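Long-range contacts in halogenase PltM (Pseudomonas fluorescens, PDB 6BZN), which halogenates phenolic compounds with chloride, bromide or iodide, and belongs to the flavin-dependent halogenases that bind FAD: residues 48-53 with 157-162; 71-76 with 429-434; 322-327 with 343-348; 410-415 with 490-495. All coordinates share one frame; numbering follows the deposited sequence. Where two conformers were deposited one is given.

Interaction 1 (48-53 with 157-162)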
loop_
_atom_site.group_PDB
_atom_site.type_symbol
_atom_site.label_atom_id
_atom_site.label_comp_id
_atom_site.label_asym_id
_atom_site.label_seq_id
_atom_site.Cartn_x
_atom_site.Cartn_y
_atom_site.Cartn_z
ATOM N N ASN A 48 19.102 3.527 21.026
ATOM C CA ASN A 48 19.009 2.149 21.495
ATOM C C ASN A 48 17.556 1.722 21.283
ATOM O O ASN A 48 16.652 2.274 21.904
ATOM C CB ASN A 48 19.392 2.082 22.982
ATOM C CG ASN A 48 19.688 0.666 23.466
ATOM O OD1 ASN A 48 19.835 -0.271 22.675
ATOM N ND2 ASN A 48 19.796 0.512 24.786
ATOM N N VAL A 49 17.338 0.753 20.395
ATOM C CA VAL A 49 15.994 0.372 19.957
ATOM C C VAL A 49 15.733 -1.075 20.316
ATOM O O VAL A 49 16.634 -1.904 20.182
ATOM C CB VAL A 49 15.890 0.563 18.436
ATOM C CG1 VAL A 49 14.569 0.050 17.918
ATOM C CG2 VAL A 49 16.068 2.042 18.097
ATOM N N LEU A 50 14.508 -1.362 20.757
ATOM C CA LEU A 50 14.048 -2.716 21.018
ATOM C C LEU A 50 12.804 -2.974 20.186
ATOM O O LEU A 50 11.793 -2.256 20.325
ATOM C CB LEU A 50 13.702 -2.914 22.490
ATOM C CG LEU A 50 13.161 -4.306 22.856
ATOM C CD1 LEU A 50 14.167 -5.400 22.493
ATOM C CD2 LEU A 50 12.805 -4.352 24.335
ATOM N N ILE A 51 12.887 -3.988 19.328
ATOM C CA ILE A 51 11.765 -4.428 18.529
ATOM C C ILE A 51 11.149 -5.665 19.175
ATOM O O ILE A 51 11.850 -6.653 19.407
ATOM C CB ILE A 51 12.207 -4.751 17.087
ATOM C CG1 ILE A 51 12.832 -3.515 16.444
ATOM C CG2 ILE A 51 11.037 -5.253 16.256
ATOM C CD1 ILE A 51 13.481 -3.788 15.107
ATOM N N LEU A 52 9.848 -5.609 19.436
ATOM C CA LEU A 52 9.096 -6.708 20.062
ATOM C C LEU A 52 8.083 -7.248 19.094
ATOM O O LEU A 52 7.395 -6.469 18.468
ATOM C CB LEU A 52 8.336 -6.185 21.274
ATOM C CG LEU A 52 9.182 -5.607 22.397
ATOM C CD1 LEU A 52 8.276 -5.043 23.484
ATOM C CD2 LEU A 52 10.150 -6.647 22.959
ATOM N N ASP A 53 7.972 -8.570 18.969
ATOM C CA ASP A 53 6.932 -9.165 18.126
ATOM C C ASP A 53 6.420 -10.451 18.753
ATOM O O ASP A 53 7.223 -11.273 19.213
ATOM C CB ASP A 53 7.480 -9.475 16.726
ATOM C CG ASP A 53 6.372 -9.586 15.660
ATOM O OD1 ASP A 53 5.220 -9.966 15.993
ATOM O OD2 ASP A 53 6.661 -9.278 14.477
ATOM N N GLU A 157 17.885 -4.175 18.888
ATOM C CA GLU A 157 17.601 -5.454 19.540
ATOM C C GLU A 157 16.211 -5.912 19.133
ATOM O O GLU A 157 15.323 -5.086 18.931
ATOM C CB GLU A 157 17.707 -5.340 21.060
ATOM C CG GLU A 157 17.490 -6.657 21.804
ATOM C CD GLU A 157 17.555 -6.524 23.322
ATOM O OE1 GLU A 157 18.215 -5.560 23.812
ATOM O OE2 GLU A 157 16.939 -7.399 24.004
ATOM N N SER A 158 16.040 -7.226 19.019
ATOM C CA SER A 158 14.774 -7.836 18.620
ATOM C C SER A 158 14.477 -9.022 19.527
ATOM O O SER A 158 15.369 -9.832 19.773
ATOM C CB SER A 158 14.850 -8.320 17.182
ATOM O OG SER A 158 13.719 -9.101 16.849
ATOM N N ARG A 159 13.246 -9.095 20.027
ATOM C CA ARG A 159 12.732 -10.265 20.736
ATOM C C ARG A 159 11.474 -10.699 20.009
ATOM O O ARG A 159 10.497 -9.934 19.925
ATOM C CB ARG A 159 12.419 -9.956 22.194
ATOM C CG ARG A 159 13.594 -9.379 22.949
ATOM C CD ARG A 159 13.317 -9.240 24.438
ATOM N NE ARG A 159 14.239 -8.280 25.043
ATOM C CZ ARG A 159 14.284 -7.959 26.337
ATOM N NH1 ARG A 159 13.463 -8.524 27.212
ATOM N NH2 ARG A 159 15.166 -7.056 26.747
ATOM N N GLN A 160 11.536 -11.924 19.491
ATOM C CA GLN A 160 10.464 -12.582 18.756
ATOM C C GLN A 160 9.698 -13.521 19.664
ATOM O O GLN A 160 10.188 -13.897 20.734
ATOM C CB GLN A 160 11.068 -13.431 17.637
ATOM C CG GLN A 160 11.971 -12.676 16.687
ATOM C CD GLN A 160 11.223 -12.217 15.461
ATOM O OE1 GLN A 160 11.017 -13.002 14.542
ATOM N NE2 GLN A 160 10.804 -10.955 15.443
ATOM N N ASN A 161 8.503 -13.910 19.226
ATOM C CA ASN A 161 7.692 -14.898 19.945
ATOM C C ASN A 161 7.423 -14.528 21.413
ATOM O O ASN A 161 7.378 -15.398 22.279
ATOM C CB ASN A 161 8.357 -16.285 19.832
ATOM C CG ASN A 161 7.389 -17.416 20.075
ATOM O OD1 ASN A 161 6.197 -17.292 19.807
ATOM N ND2 ASN A 161 7.900 -18.537 20.575
ATOM N N ILE A 162 7.273 -13.228 21.684
ATOM C CA ILE A 162 7.051 -12.737 23.057
ATOM C C ILE A 162 5.578 -12.465 23.279
ATOM O O ILE A 162 4.786 -12.479 22.344
ATOM C CB ILE A 162 7.923 -11.501 23.447
ATOM C CG1 ILE A 162 7.798 -10.325 22.468
ATOM C CG2 ILE A 162 9.380 -11.902 23.579
ATOM C CD1 ILE A 162 6.466 -9.607 22.495
#
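Asp53 lies against Arg159, Gln160 and Ile162, and its main chain is gripped at both ends: its N gives a 3.0 Å bond to Arg159 O, and its O accepts Ile162 N at 3.2 Å in a nearly straight bond (174°). Ile162 turns CG1 between its own backbone N and carbonyl carbon (chi1 54°), which lays that carbon 3.4 Å from Asp53 O. Glu157 and Arg159 stand on the same face of the sheet as Leu50. Their charges pair, Glu157 OE2 taking Arg159 NE at 3.0 Å on its anti side and 34° out of the carboxylate plane, while Tyr24 bonds Glu157 OE1 and Arg159 NH2. Leu50 suits this place because it supplies only carbon: CD1 touches Glu157 CG at 3.6 Å and CD2 covers one face of the guanidinium. The two parallel strands are joined by backbone hydrogen bonds, among them Ile51 N to Glu157 O at 2.7 Å. The Asp53 carboxylate forms a salt bridge with Arg59 and a hydrogen bond with Ser31. Asp53 binds FAD in another structure of this protein, none being bound here; an acid ending the second parallel strand, close to a GxGxxG-like turn, is characteristic of a Rossmann-type dinucleotide fold.

Interaction 2 (71-76 with 429-434)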
loop_
_atom_site.group_PDB
_atom_site.type_symbol
_atom_site.label_atom_id
_atom_site.label_comp_id
_atom_site.label_asym_id
_atom_site.label_seq_id
_atom_site.Cartn_x
_atom_site.Cartn_y
_atom_site.Cartn_z
ATOM N N GLY A 71 8.581 2.914 -4.165
ATOM C CA GLY A 71 9.982 2.777 -4.552
ATOM C C GLY A 71 10.783 4.039 -4.262
ATOM O O GLY A 71 11.881 3.964 -3.732
ATOM N N PHE A 72 10.225 5.201 -4.595
ATOM C CA PHE A 72 10.873 6.474 -4.279
ATOM C C PHE A 72 11.015 6.677 -2.783
ATOM O O PHE A 72 12.043 7.162 -2.347
ATOM C CB PHE A 72 10.140 7.670 -4.897
ATOM C CG PHE A 72 10.356 7.808 -6.387
ATOM C CD1 PHE A 72 11.642 7.959 -6.908
ATOM C CD2 PHE A 72 9.275 7.825 -7.262
ATOM C CE1 PHE A 72 11.839 8.074 -8.282
ATOM C CE2 PHE A 72 9.468 7.945 -8.632
ATOM C CZ PHE A 72 10.750 8.066 -9.138
ATOM N N LEU A 73 9.998 6.273 -2.013
ATOM C CA LEU A 73 10.040 6.390 -0.565
ATOM C C LEU A 73 11.108 5.501 0.046
ATOM O O LEU A 73 11.802 5.921 0.968
ATOM C CB LEU A 73 8.662 6.110 0.057
ATOM C CG LEU A 73 7.655 7.197 -0.306
ATOM C CD1 LEU A 73 6.241 6.700 -0.060
ATOM C CD2 LEU A 73 7.947 8.506 0.429
ATOM N N LEU A 74 11.266 4.288 -0.460
ATOM C CA LEU A 74 12.349 3.426 0.046
ATOM C C LEU A 74 13.709 4.041 -0.265
ATOM O O LEU A 74 14.603 4.041 0.584
ATOM C CB LEU A 74 12.275 2.010 -0.517
ATOM C CG LEU A 74 11.169 1.130 0.067
ATOM C CD1 LEU A 74 10.974 -0.100 -0.811
ATOM C CD2 LEU A 74 11.462 0.723 1.504
ATOM N N ARG A 75 13.860 4.576 -1.468
ATOM C CA ARG A 75 15.113 5.237 -1.851
ATOM C C ARG A 75 15.364 6.487 -0.997
ATOM O O ARG A 75 16.509 6.751 -0.613
ATOM C CB ARG A 75 15.129 5.577 -3.351
ATOM C CG ARG A 75 15.301 4.359 -4.261
ATOM C CD ARG A 75 15.026 4.686 -5.737
ATOM N NE ARG A 75 16.108 5.446 -6.368
ATOM C CZ ARG A 75 16.018 6.157 -7.507
ATOM N NH1 ARG A 75 14.887 6.232 -8.209
ATOM N NH2 ARG A 75 17.090 6.810 -7.944
ATOM N N LEU A 76 14.303 7.242 -0.691
ATOM C CA LEU A 76 14.422 8.400 0.197
ATOM C C LEU A 76 14.864 7.984 1.614
ATOM O O LEU A 76 15.758 8.606 2.202
ATOM C CB LEU A 76 13.122 9.190 0.256
ATOM C CG LEU A 76 12.838 10.068 -0.973
ATOM C CD1 LEU A 76 11.379 10.497 -1.012
ATOM C CD2 LEU A 76 13.760 11.289 -0.980
ATOM N N ALA A 429 6.295 12.061 -9.362
ATOM C CA ALA A 429 7.210 13.089 -9.855
ATOM C C ALA A 429 7.695 13.985 -8.720
ATOM O O ALA A 429 8.885 14.326 -8.678
ATOM C CB ALA A 429 6.559 13.919 -10.960
ATOM N N PHE A 430 6.796 14.350 -7.798
ATOM C CA PHE A 430 7.175 15.180 -6.651
ATOM C C PHE A 430 8.227 14.490 -5.772
ATOM O O PHE A 430 9.239 15.092 -5.400
ATOM C CB PHE A 430 5.973 15.581 -5.792
ATOM C CG PHE A 430 6.283 16.689 -4.829
ATOM C CD1 PHE A 430 6.136 18.020 -5.217
ATOM C CD2 PHE A 430 6.759 16.411 -3.553
ATOM C CE1 PHE A 430 6.441 19.052 -4.343
ATOM C CE2 PHE A 430 7.073 17.441 -2.672
ATOM C CZ PHE A 430 6.908 18.761 -3.072
ATOM N N LEU A 431 7.989 13.223 -5.461
ATOM C CA LEU A 431 8.943 12.446 -4.662
ATOM C C LEU A 431 10.281 12.278 -5.400
ATOM O O LEU A 431 11.339 12.378 -4.799
ATOM C CB LEU A 431 8.363 11.083 -4.291
ATOM C CG LEU A 431 7.135 11.073 -3.380
ATOM C CD1 LEU A 431 6.498 9.682 -3.387
ATOM C CD2 LEU A 431 7.479 11.531 -1.977
ATOM N N GLN A 432 10.226 12.047 -6.707
ATOM C CA GLN A 432 11.443 11.905 -7.511
ATOM C C GLN A 432 12.327 13.154 -7.412
ATOM O O GLN A 432 13.542 13.045 -7.300
ATOM C CB GLN A 432 11.071 11.645 -8.973
ATOM C CG GLN A 432 12.253 11.410 -9.898
ATOM C CD GLN A 432 11.819 10.918 -11.260
ATOM O OE1 GLN A 432 10.741 11.271 -11.747
ATOM N NE2 GLN A 432 12.646 10.085 -11.882
ATOM N N LYS A 433 11.700 14.324 -7.459
ATOM C CA LYS A 433 12.385 15.623 -7.317
ATOM C C LYS A 433 13.021 15.806 -5.933
ATOM O O LYS A 433 14.190 16.229 -5.837
ATOM C CB LYS A 433 11.388 16.754 -7.637
ATOM C CG LYS A 433 11.868 18.183 -7.405
ATOM C CD LYS A 433 10.847 19.197 -7.943
ATOM C CE LYS A 433 11.359 20.635 -7.947
ATOM N NZ LYS A 433 11.928 21.078 -6.641
ATOM N N LEU A 434 12.274 15.470 -4.876
ATOM C CA LEU A 434 12.807 15.489 -3.498
ATOM C C LEU A 434 14.060 14.629 -3.366
ATOM O O LEU A 434 15.036 15.037 -2.724
ATOM C CB LEU A 434 11.756 15.015 -2.482
ATOM C CG LEU A 434 10.542 15.884 -2.171
ATOM C CD1 LEU A 434 9.565 15.157 -1.253
ATOM C CD2 LEU A 434 10.987 17.191 -1.540
HETATM O O HOH W 1 15.072 8.689 -9.983
#
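Phe72 meets Gln432 with the face of its ring. Gln432 CB sits 3.9 Å from the ring centroid, shifted toward the rim, in a CH-pi contact. Because Gln432 carries CG anti to its backbone N (chi1 -177°) and stays extended, its methylenes run on past CE1 and CZ, and its amide plane stands 45° from the ring. A glutamine suits this exposed border, since its carbons pack on the aromatic and its amide still faces water. One water, lying in the plane of the ring at its edge, accepts a hydrogen bond from Arg75 NH1 at 3.0 Å and a weak one from Gln432 NE2. On the inner side Leu431 fills the space between the helices: CB meets Phe72 CB at 3.9 Å, while CD2 reaches Leu73 CD2 at 3.9 Å and Leu76 CD1 at 4.1 Å. With an alanine here in place of Phe72, the Gln432 methylenes lose the ring face they lie on, which would probably open a gap at the helix border and let that side chain swing. Farther out, Phe358 and Leu362 of helix 352-374 back Leu73, and Phe447 packs on both Leu76 and Leu434. The axes are 9.5 Å apart at 18°, a near-parallel helix-helix packing that ties helix 68-81, within the tryptophan halogenase family region, to the long helix 410-441.

Interaction 3 (322-327 with 343-348)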
loop_
_atom_site.group_PDB
_atom_site.type_symbol
_atom_site.label_atom_id
_atom_site.label_comp_id
_atom_site.label_asym_id
_atom_site.label_seq_id
_atom_site.Cartn_x
_atom_site.Cartn_y
_atom_site.Cartn_z
ATOM N N PRO A 322 -13.471 -10.412 7.284
ATOM C CA PRO A 322 -14.821 -9.906 6.940
ATOM C C PRO A 322 -14.956 -8.386 6.778
ATOM O O PRO A 322 -15.838 -7.912 6.046
ATOM C CB PRO A 322 -15.691 -10.418 8.103
ATOM C CG PRO A 322 -14.733 -10.576 9.238
ATOM C CD PRO A 322 -13.466 -11.076 8.607
ATOM N N ARG A 323 -14.113 -7.631 7.470
ATOM C CA ARG A 323 -14.040 -6.206 7.252
ATOM C C ARG A 323 -12.642 -5.647 7.449
ATOM O O ARG A 323 -12.126 -5.557 8.571
ATOM C CB ARG A 323 -14.992 -5.422 8.132
ATOM C CG ARG A 323 -14.831 -3.952 7.787
ATOM C CD ARG A 323 -16.020 -3.111 8.031
ATOM N NE ARG A 323 -15.929 -1.855 7.282
ATOM C CZ ARG A 323 -16.732 -0.822 7.480
ATOM N NH1 ARG A 323 -17.686 -0.886 8.399
ATOM N NH2 ARG A 323 -16.596 0.274 6.750
ATOM N N ILE A 324 -12.068 -5.182 6.352
ATOM C CA ILE A 324 -10.674 -4.779 6.348
ATOM C C ILE A 324 -10.425 -3.298 6.606
ATOM O O ILE A 324 -9.272 -2.893 6.774
ATOM C CB ILE A 324 -9.976 -5.255 5.056
ATOM C CG1 ILE A 324 -10.472 -4.495 3.833
ATOM C CG2 ILE A 324 -10.163 -6.754 4.885
ATOM C CD1 ILE A 324 -9.883 -4.988 2.532
ATOM N N ASN A 325 -11.485 -2.499 6.702
ATOM C CA ASN A 325 -11.378 -1.046 6.724
ATOM C C ASN A 325 -11.488 -0.497 8.139
ATOM O O ASN A 325 -12.382 -0.881 8.869
ATOM C CB ASN A 325 -12.482 -0.390 5.888
ATOM C CG ASN A 325 -13.065 -1.325 4.853
ATOM O OD1 ASN A 325 -14.036 -2.042 5.135
ATOM N ND2 ASN A 325 -12.464 -1.366 3.666
ATOM N N TYR A 326 -10.615 0.440 8.476
ATOM C CA TYR A 326 -10.684 1.137 9.766
ATOM C C TYR A 326 -9.871 2.403 9.677
ATOM O O TYR A 326 -9.023 2.536 8.791
ATOM C CB TYR A 326 -10.202 0.240 10.903
ATOM C CG TYR A 326 -8.824 -0.347 10.712
ATOM C CD1 TYR A 326 -7.689 0.336 11.135
ATOM C CD2 TYR A 326 -8.657 -1.578 10.114
ATOM C CE1 TYR A 326 -6.414 -0.198 10.953
ATOM C CE2 TYR A 326 -7.388 -2.117 9.916
ATOM C CZ TYR A 326 -6.273 -1.428 10.346
ATOM O OH TYR A 326 -5.027 -1.972 10.146
ATOM N N ARG A 327 -10.165 3.338 10.569
ATOM C CA ARG A 327 -9.399 4.562 10.708
ATOM C C ARG A 327 -9.243 4.850 12.196
ATOM O O ARG A 327 -9.769 4.110 13.032
ATOM C CB ARG A 327 -10.087 5.722 9.989
ATOM C CG ARG A 327 -11.432 6.124 10.555
ATOM C CD ARG A 327 -12.003 7.366 9.875
ATOM N NE ARG A 327 -13.183 7.778 10.640
ATOM C CZ ARG A 327 -13.210 8.678 11.623
ATOM N NH1 ARG A 327 -12.128 9.363 12.004
ATOM N NH2 ARG A 327 -14.361 8.909 12.233
ATOM N N THR A 343 -2.996 2.497 12.460
ATOM C CA THR A 343 -3.897 3.652 12.481
ATOM C C THR A 343 -5.114 3.477 11.604
ATOM O O THR A 343 -6.250 3.729 12.032
ATOM C CB THR A 343 -3.145 4.911 11.976
ATOM O OG1 THR A 343 -1.978 5.100 12.776
ATOM C CG2 THR A 343 -3.994 6.144 12.070
ATOM N N GLY A 344 -4.877 3.083 10.355
ATOM C CA GLY A 344 -5.953 2.952 9.404
ATOM C C GLY A 344 -5.588 2.115 8.206
ATOM O O GLY A 344 -4.425 2.069 7.816
ATOM N N PHE A 345 -6.577 1.428 7.648
ATOM C CA PHE A 345 -6.408 0.692 6.399
ATOM C C PHE A 345 -7.692 0.743 5.605
ATOM O O PHE A 345 -8.758 0.706 6.183
ATOM C CB PHE A 345 -6.046 -0.763 6.663
ATOM C CG PHE A 345 -5.675 -1.515 5.415
ATOM C CD1 PHE A 345 -4.435 -1.314 4.830
ATOM C CD2 PHE A 345 -6.557 -2.402 4.823
ATOM C CE1 PHE A 345 -4.075 -1.997 3.673
ATOM C CE2 PHE A 345 -6.205 -3.098 3.677
ATOM C CZ PHE A 345 -4.953 -2.896 3.103
ATOM N N ILE A 346 -7.590 0.808 4.277
ATOM C CA ILE A 346 -8.780 0.900 3.437
ATOM C C ILE A 346 -8.964 -0.348 2.588
ATOM O O ILE A 346 -9.963 -1.049 2.731
ATOM C CB ILE A 346 -8.745 2.179 2.572
ATOM C CG1 ILE A 346 -8.691 3.440 3.464
ATOM C CG2 ILE A 346 -9.943 2.231 1.640
ATOM C CD1 ILE A 346 -9.844 3.627 4.443
ATOM N N ASP A 347 -8.019 -0.637 1.704
ATOM C CA ASP A 347 -8.191 -1.751 0.775
ATOM C C ASP A 347 -6.864 -2.046 0.089
ATOM O O ASP A 347 -6.029 -1.165 -0.020
ATOM C CB ASP A 347 -9.264 -1.377 -0.271
ATOM C CG ASP A 347 -9.870 -2.582 -0.996
ATOM O OD1 ASP A 347 -9.268 -3.003 -2.009
ATOM O OD2 ASP A 347 -10.970 -3.078 -0.592
ATOM N N PRO A 348 -6.662 -3.290 -0.369
ATOM C CA PRO A 348 -5.483 -3.544 -1.199
ATOM C C PRO A 348 -5.457 -2.777 -2.526
ATOM O O PRO A 348 -4.376 -2.622 -3.120
ATOM C CB PRO A 348 -5.546 -5.046 -1.465
ATOM C CG PRO A 348 -6.952 -5.456 -1.123
ATOM C CD PRO A 348 -7.358 -4.540 -0.014
#
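Tyr326 and Phe345 meet because Tyr326 places CG between its backbone N and carbonyl carbon (chi1 54°), folding the ring back along the facing chain. Phe345 N then lies over one ring face, and Phe345 CB touches Tyr326 CZ at 3.7 Å. Gly344 suits a place where a CB would press on Tyr326 O and Arg327 CA; its CA also lies 3.5 Å from Tyr326 CE1. The edge of the Phe345 ring comes, through CD2, to 3.4 Å from Ile324 O. Ile324 CD1 reaches Pro348 CD at 3.6 Å, one apolar surface on another. The backbones form a single antiparallel, hydrogen-bonded pair: Tyr326 N to Phe345 O at 3.0 Å, with Phe345 N returning to Tyr326 O at 2.9 Å. Asn325 holds CG almost eclipsed with its backbone N (chi1 -22°), and from there ND2 gives a short, bent bond of 2.7 Å (134°) to Ile346 O. Its OD1 takes Arg323 NE in plane on a lone pair, and also Thr215 N. A leucine in place of Asn325 offers neither donor nor acceptor, so Ile346 O, Arg323 NE and Thr215 N would probably each lose a partner. Tyr326 OH is bonded to Gln341 O. Both residues bind FAD in another structure of this protein, although none is bound here, so the bonds are consistent with a ring held in one pose at a flavin-binding surface.

Interaction 4 (410-415 with 490-495)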
loop_
_atom_site.group_PDB
_atom_site.type_symbol
_atom_site.label_atom_id
_atom_site.label_comp_id
_atom_site.label_asym_id
_atom_site.label_seq_id
_atom_site.Cartn_x
_atom_site.Cartn_y
_atom_site.Cartn_z
ATOM N N PHE A 410 -17.203 -0.821 -17.755
ATOM C CA PHE A 410 -15.840 -0.654 -18.230
ATOM C C PHE A 410 -15.539 0.770 -18.688
ATOM O O PHE A 410 -14.504 1.316 -18.333
ATOM C CB PHE A 410 -15.443 -1.615 -19.354
ATOM C CG PHE A 410 -14.112 -1.263 -19.925
ATOM C CD1 PHE A 410 -12.960 -1.492 -19.181
ATOM C CD2 PHE A 410 -14.011 -0.566 -21.130
ATOM C CE1 PHE A 410 -11.719 -1.097 -19.656
ATOM C CE2 PHE A 410 -12.770 -0.172 -21.613
ATOM C CZ PHE A 410 -11.627 -0.435 -20.877
ATOM N N HIS A 411 -16.425 1.366 -19.500
ATOM C CA HIS A 411 -16.176 2.727 -19.988
ATOM C C HIS A 411 -16.005 3.699 -18.810
ATOM O O HIS A 411 -15.079 4.520 -18.798
ATOM C CB HIS A 411 -17.277 3.200 -20.961
ATOM C CG HIS A 411 -17.068 4.593 -21.467
ATOM N ND1 HIS A 411 -16.018 4.933 -22.296
ATOM C CD2 HIS A 411 -17.758 5.740 -21.245
ATOM C CE1 HIS A 411 -16.069 6.229 -22.556
ATOM N NE2 HIS A 411 -17.108 6.741 -21.925
ATOM N N LEU A 412 -16.859 3.568 -17.800
ATOM C CA LEU A 412 -16.755 4.385 -16.591
ATOM C C LEU A 412 -15.408 4.143 -15.901
ATOM O O LEU A 412 -14.710 5.105 -15.539
ATOM C CB LEU A 412 -17.927 4.106 -15.643
ATOM C CG LEU A 412 -17.955 4.826 -14.288
ATOM C CD1 LEU A 412 -17.873 6.328 -14.452
ATOM C CD2 LEU A 412 -19.208 4.423 -13.530
ATOM N N TRP A 413 -15.025 2.874 -15.762
ATOM C CA TRP A 413 -13.719 2.554 -15.185
ATOM C C TRP A 413 -12.598 3.219 -15.987
ATOM O O TRP A 413 -11.690 3.827 -15.421
ATOM C CB TRP A 413 -13.457 1.050 -15.070
ATOM C CG TRP A 413 -12.109 0.837 -14.540
ATOM C CD1 TRP A 413 -10.984 0.520 -15.246
ATOM C CD2 TRP A 413 -11.692 1.050 -13.197
ATOM N NE1 TRP A 413 -9.899 0.496 -14.409
ATOM C CE2 TRP A 413 -10.308 0.814 -13.144
ATOM C CE3 TRP A 413 -12.362 1.403 -12.021
ATOM C CZ2 TRP A 413 -9.577 0.907 -11.954
ATOM C CZ3 TRP A 413 -11.644 1.496 -10.842
ATOM C CH2 TRP A 413 -10.259 1.256 -10.816
ATOM N N ASN A 414 -12.667 3.100 -17.309
ATOM C CA ASN A 414 -11.626 3.659 -18.169
ATOM C C ASN A 414 -11.476 5.157 -17.913
ATOM O O ASN A 414 -10.359 5.640 -17.701
ATOM C CB ASN A 414 -11.945 3.327 -19.646
ATOM C CG ASN A 414 -10.922 3.874 -20.621
ATOM O OD1 ASN A 414 -9.800 4.219 -20.266
ATOM N ND2 ASN A 414 -11.329 3.961 -21.890
ATOM N N VAL A 415 -12.592 5.894 -17.874
ATOM C CA VAL A 415 -12.516 7.326 -17.599
ATOM C C VAL A 415 -11.978 7.561 -16.175
ATOM O O VAL A 415 -11.050 8.351 -15.970
ATOM C CB VAL A 415 -13.871 8.050 -17.782
ATOM C CG1 VAL A 415 -13.696 9.525 -17.519
ATOM C CG2 VAL A 415 -14.400 7.870 -19.212
ATOM N N GLU A 490 -23.616 9.058 -18.209
ATOM C CA GLU A 490 -23.634 10.428 -17.695
ATOM C C GLU A 490 -22.448 10.686 -16.772
ATOM O O GLU A 490 -21.781 11.716 -16.855
ATOM C CB GLU A 490 -24.923 10.675 -16.919
ATOM C CG GLU A 490 -25.040 12.052 -16.288
ATOM C CD GLU A 490 -26.227 12.125 -15.349
ATOM O OE1 GLU A 490 -26.018 12.000 -14.122
ATOM O OE2 GLU A 490 -27.368 12.266 -15.844
ATOM N N THR A 491 -22.226 9.742 -15.875
ATOM C CA THR A 491 -21.131 9.818 -14.915
ATOM C C THR A 491 -19.776 9.841 -15.643
ATOM O O THR A 491 -18.958 10.719 -15.393
ATOM C CB THR A 491 -21.238 8.645 -13.932
ATOM O OG1 THR A 491 -22.565 8.629 -13.367
ATOM C CG2 THR A 491 -20.197 8.743 -12.826
ATOM N N ALA A 492 -19.562 8.900 -16.562
ATOM C CA ALA A 492 -18.317 8.853 -17.335
ATOM C C ALA A 492 -18.076 10.175 -18.054
ATOM O O ALA A 492 -16.961 10.704 -18.057
ATOM C CB ALA A 492 -18.347 7.713 -18.331
ATOM N N ASN A 493 -19.132 10.728 -18.643
ATOM C CA ASN A 493 -18.982 11.992 -19.357
ATOM C C ASN A 493 -18.634 13.168 -18.443
ATOM O O ASN A 493 -17.813 14.007 -18.802
ATOM C CB ASN A 493 -20.233 12.325 -20.151
ATOM C CG ASN A 493 -20.025 13.538 -21.036
ATOM O OD1 ASN A 493 -19.305 13.464 -22.032
ATOM N ND2 ASN A 493 -20.600 14.671 -20.649
ATOM N N ALA A 494 -19.280 13.231 -17.279
ATOM C CA ALA A 494 -18.986 14.247 -16.268
ATOM C C ALA A 494 -17.519 14.159 -15.821
ATOM O O ALA A 494 -16.833 15.189 -15.706
ATOM C CB ALA A 494 -19.928 14.105 -15.078
ATOM N N LEU A 495 -17.023 12.936 -15.602
ATOM C CA LEU A 495 -15.602 12.759 -15.299
ATOM C C LEU A 495 -14.704 13.234 -16.445
ATOM O O LEU A 495 -13.719 13.919 -16.213
ATOM C CB LEU A 495 -15.275 11.305 -14.950
ATOM C CG LEU A 495 -15.881 10.712 -13.679
ATOM C CD1 LEU A 495 -15.540 9.226 -13.605
ATOM C CD2 LEU A 495 -15.409 11.436 -12.433
#
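Ala492 drops its single methyl into a hollow walled by His411, Leu412 and Val415. Its CB lies 3.6 Å from His411 CD2 and also touches Leu412 CD1 and Val415 CG2. The small side chain matters here, for the backbones draw close, with the CA atoms of Leu412 and Ala492 only 4.8 Å apart. The walls of that hollow are themselves bumps that fit against helix 488-502. Leu412, with CG anti to its backbone N (chi1 177°), reaches across with CD1, which settles among Thr491 CG2 at 3.7 Å, the backbone N of Ala492 and Leu495 CD1 at 3.8 Å. Farther along, Val415 CG1 presses on Leu495 CB at 3.5 Å and on Ala492 O at the same distance, so the branched valine touches both the side chain and the main chain of its neighbour. The other methyl, CG2, also lies over one face of the His411 ring. Thr491 fits because its two branches divide the work: CG2 faces Leu412, while OG1 makes a weak hydrogen bond back to Pro487 O in its own part of the chain. The short axes run nearly parallel, 15° apart and 8.9 Å at closest approach. Thr491 and Leu495 also touch helix 465-483, so helix 488-502 packs against both it and helix 410-441. From the latter, Trp413 points away from this contact, onto helix 383-406 and strand 126-131, while Ile514 of the C-terminal region touches His411.

Helix 410-441 serves both interaction 2 and interaction 4, which stand about 31 Å apart between centres; one joins it to helix 68-81, the other to helix 488-502. Strand 49-52 of interaction 1 is followed in the chain by helix 68-81 of interaction 2. FAD-binding residues occur in interaction 1 (Asp53) and interaction 3 (Tyr326), whose centres are about 26 Å apart, though no flavin is bound in this model. The side chain of Leu73 in interaction 2 lies about 8 Å from that of FAD-binding Leu354. The side chain of Phe345 in interaction 3 lies about 4 Å from a calcium ion. Interaction 4 is away from the known sites, about 49 Å from interaction 1 between centres.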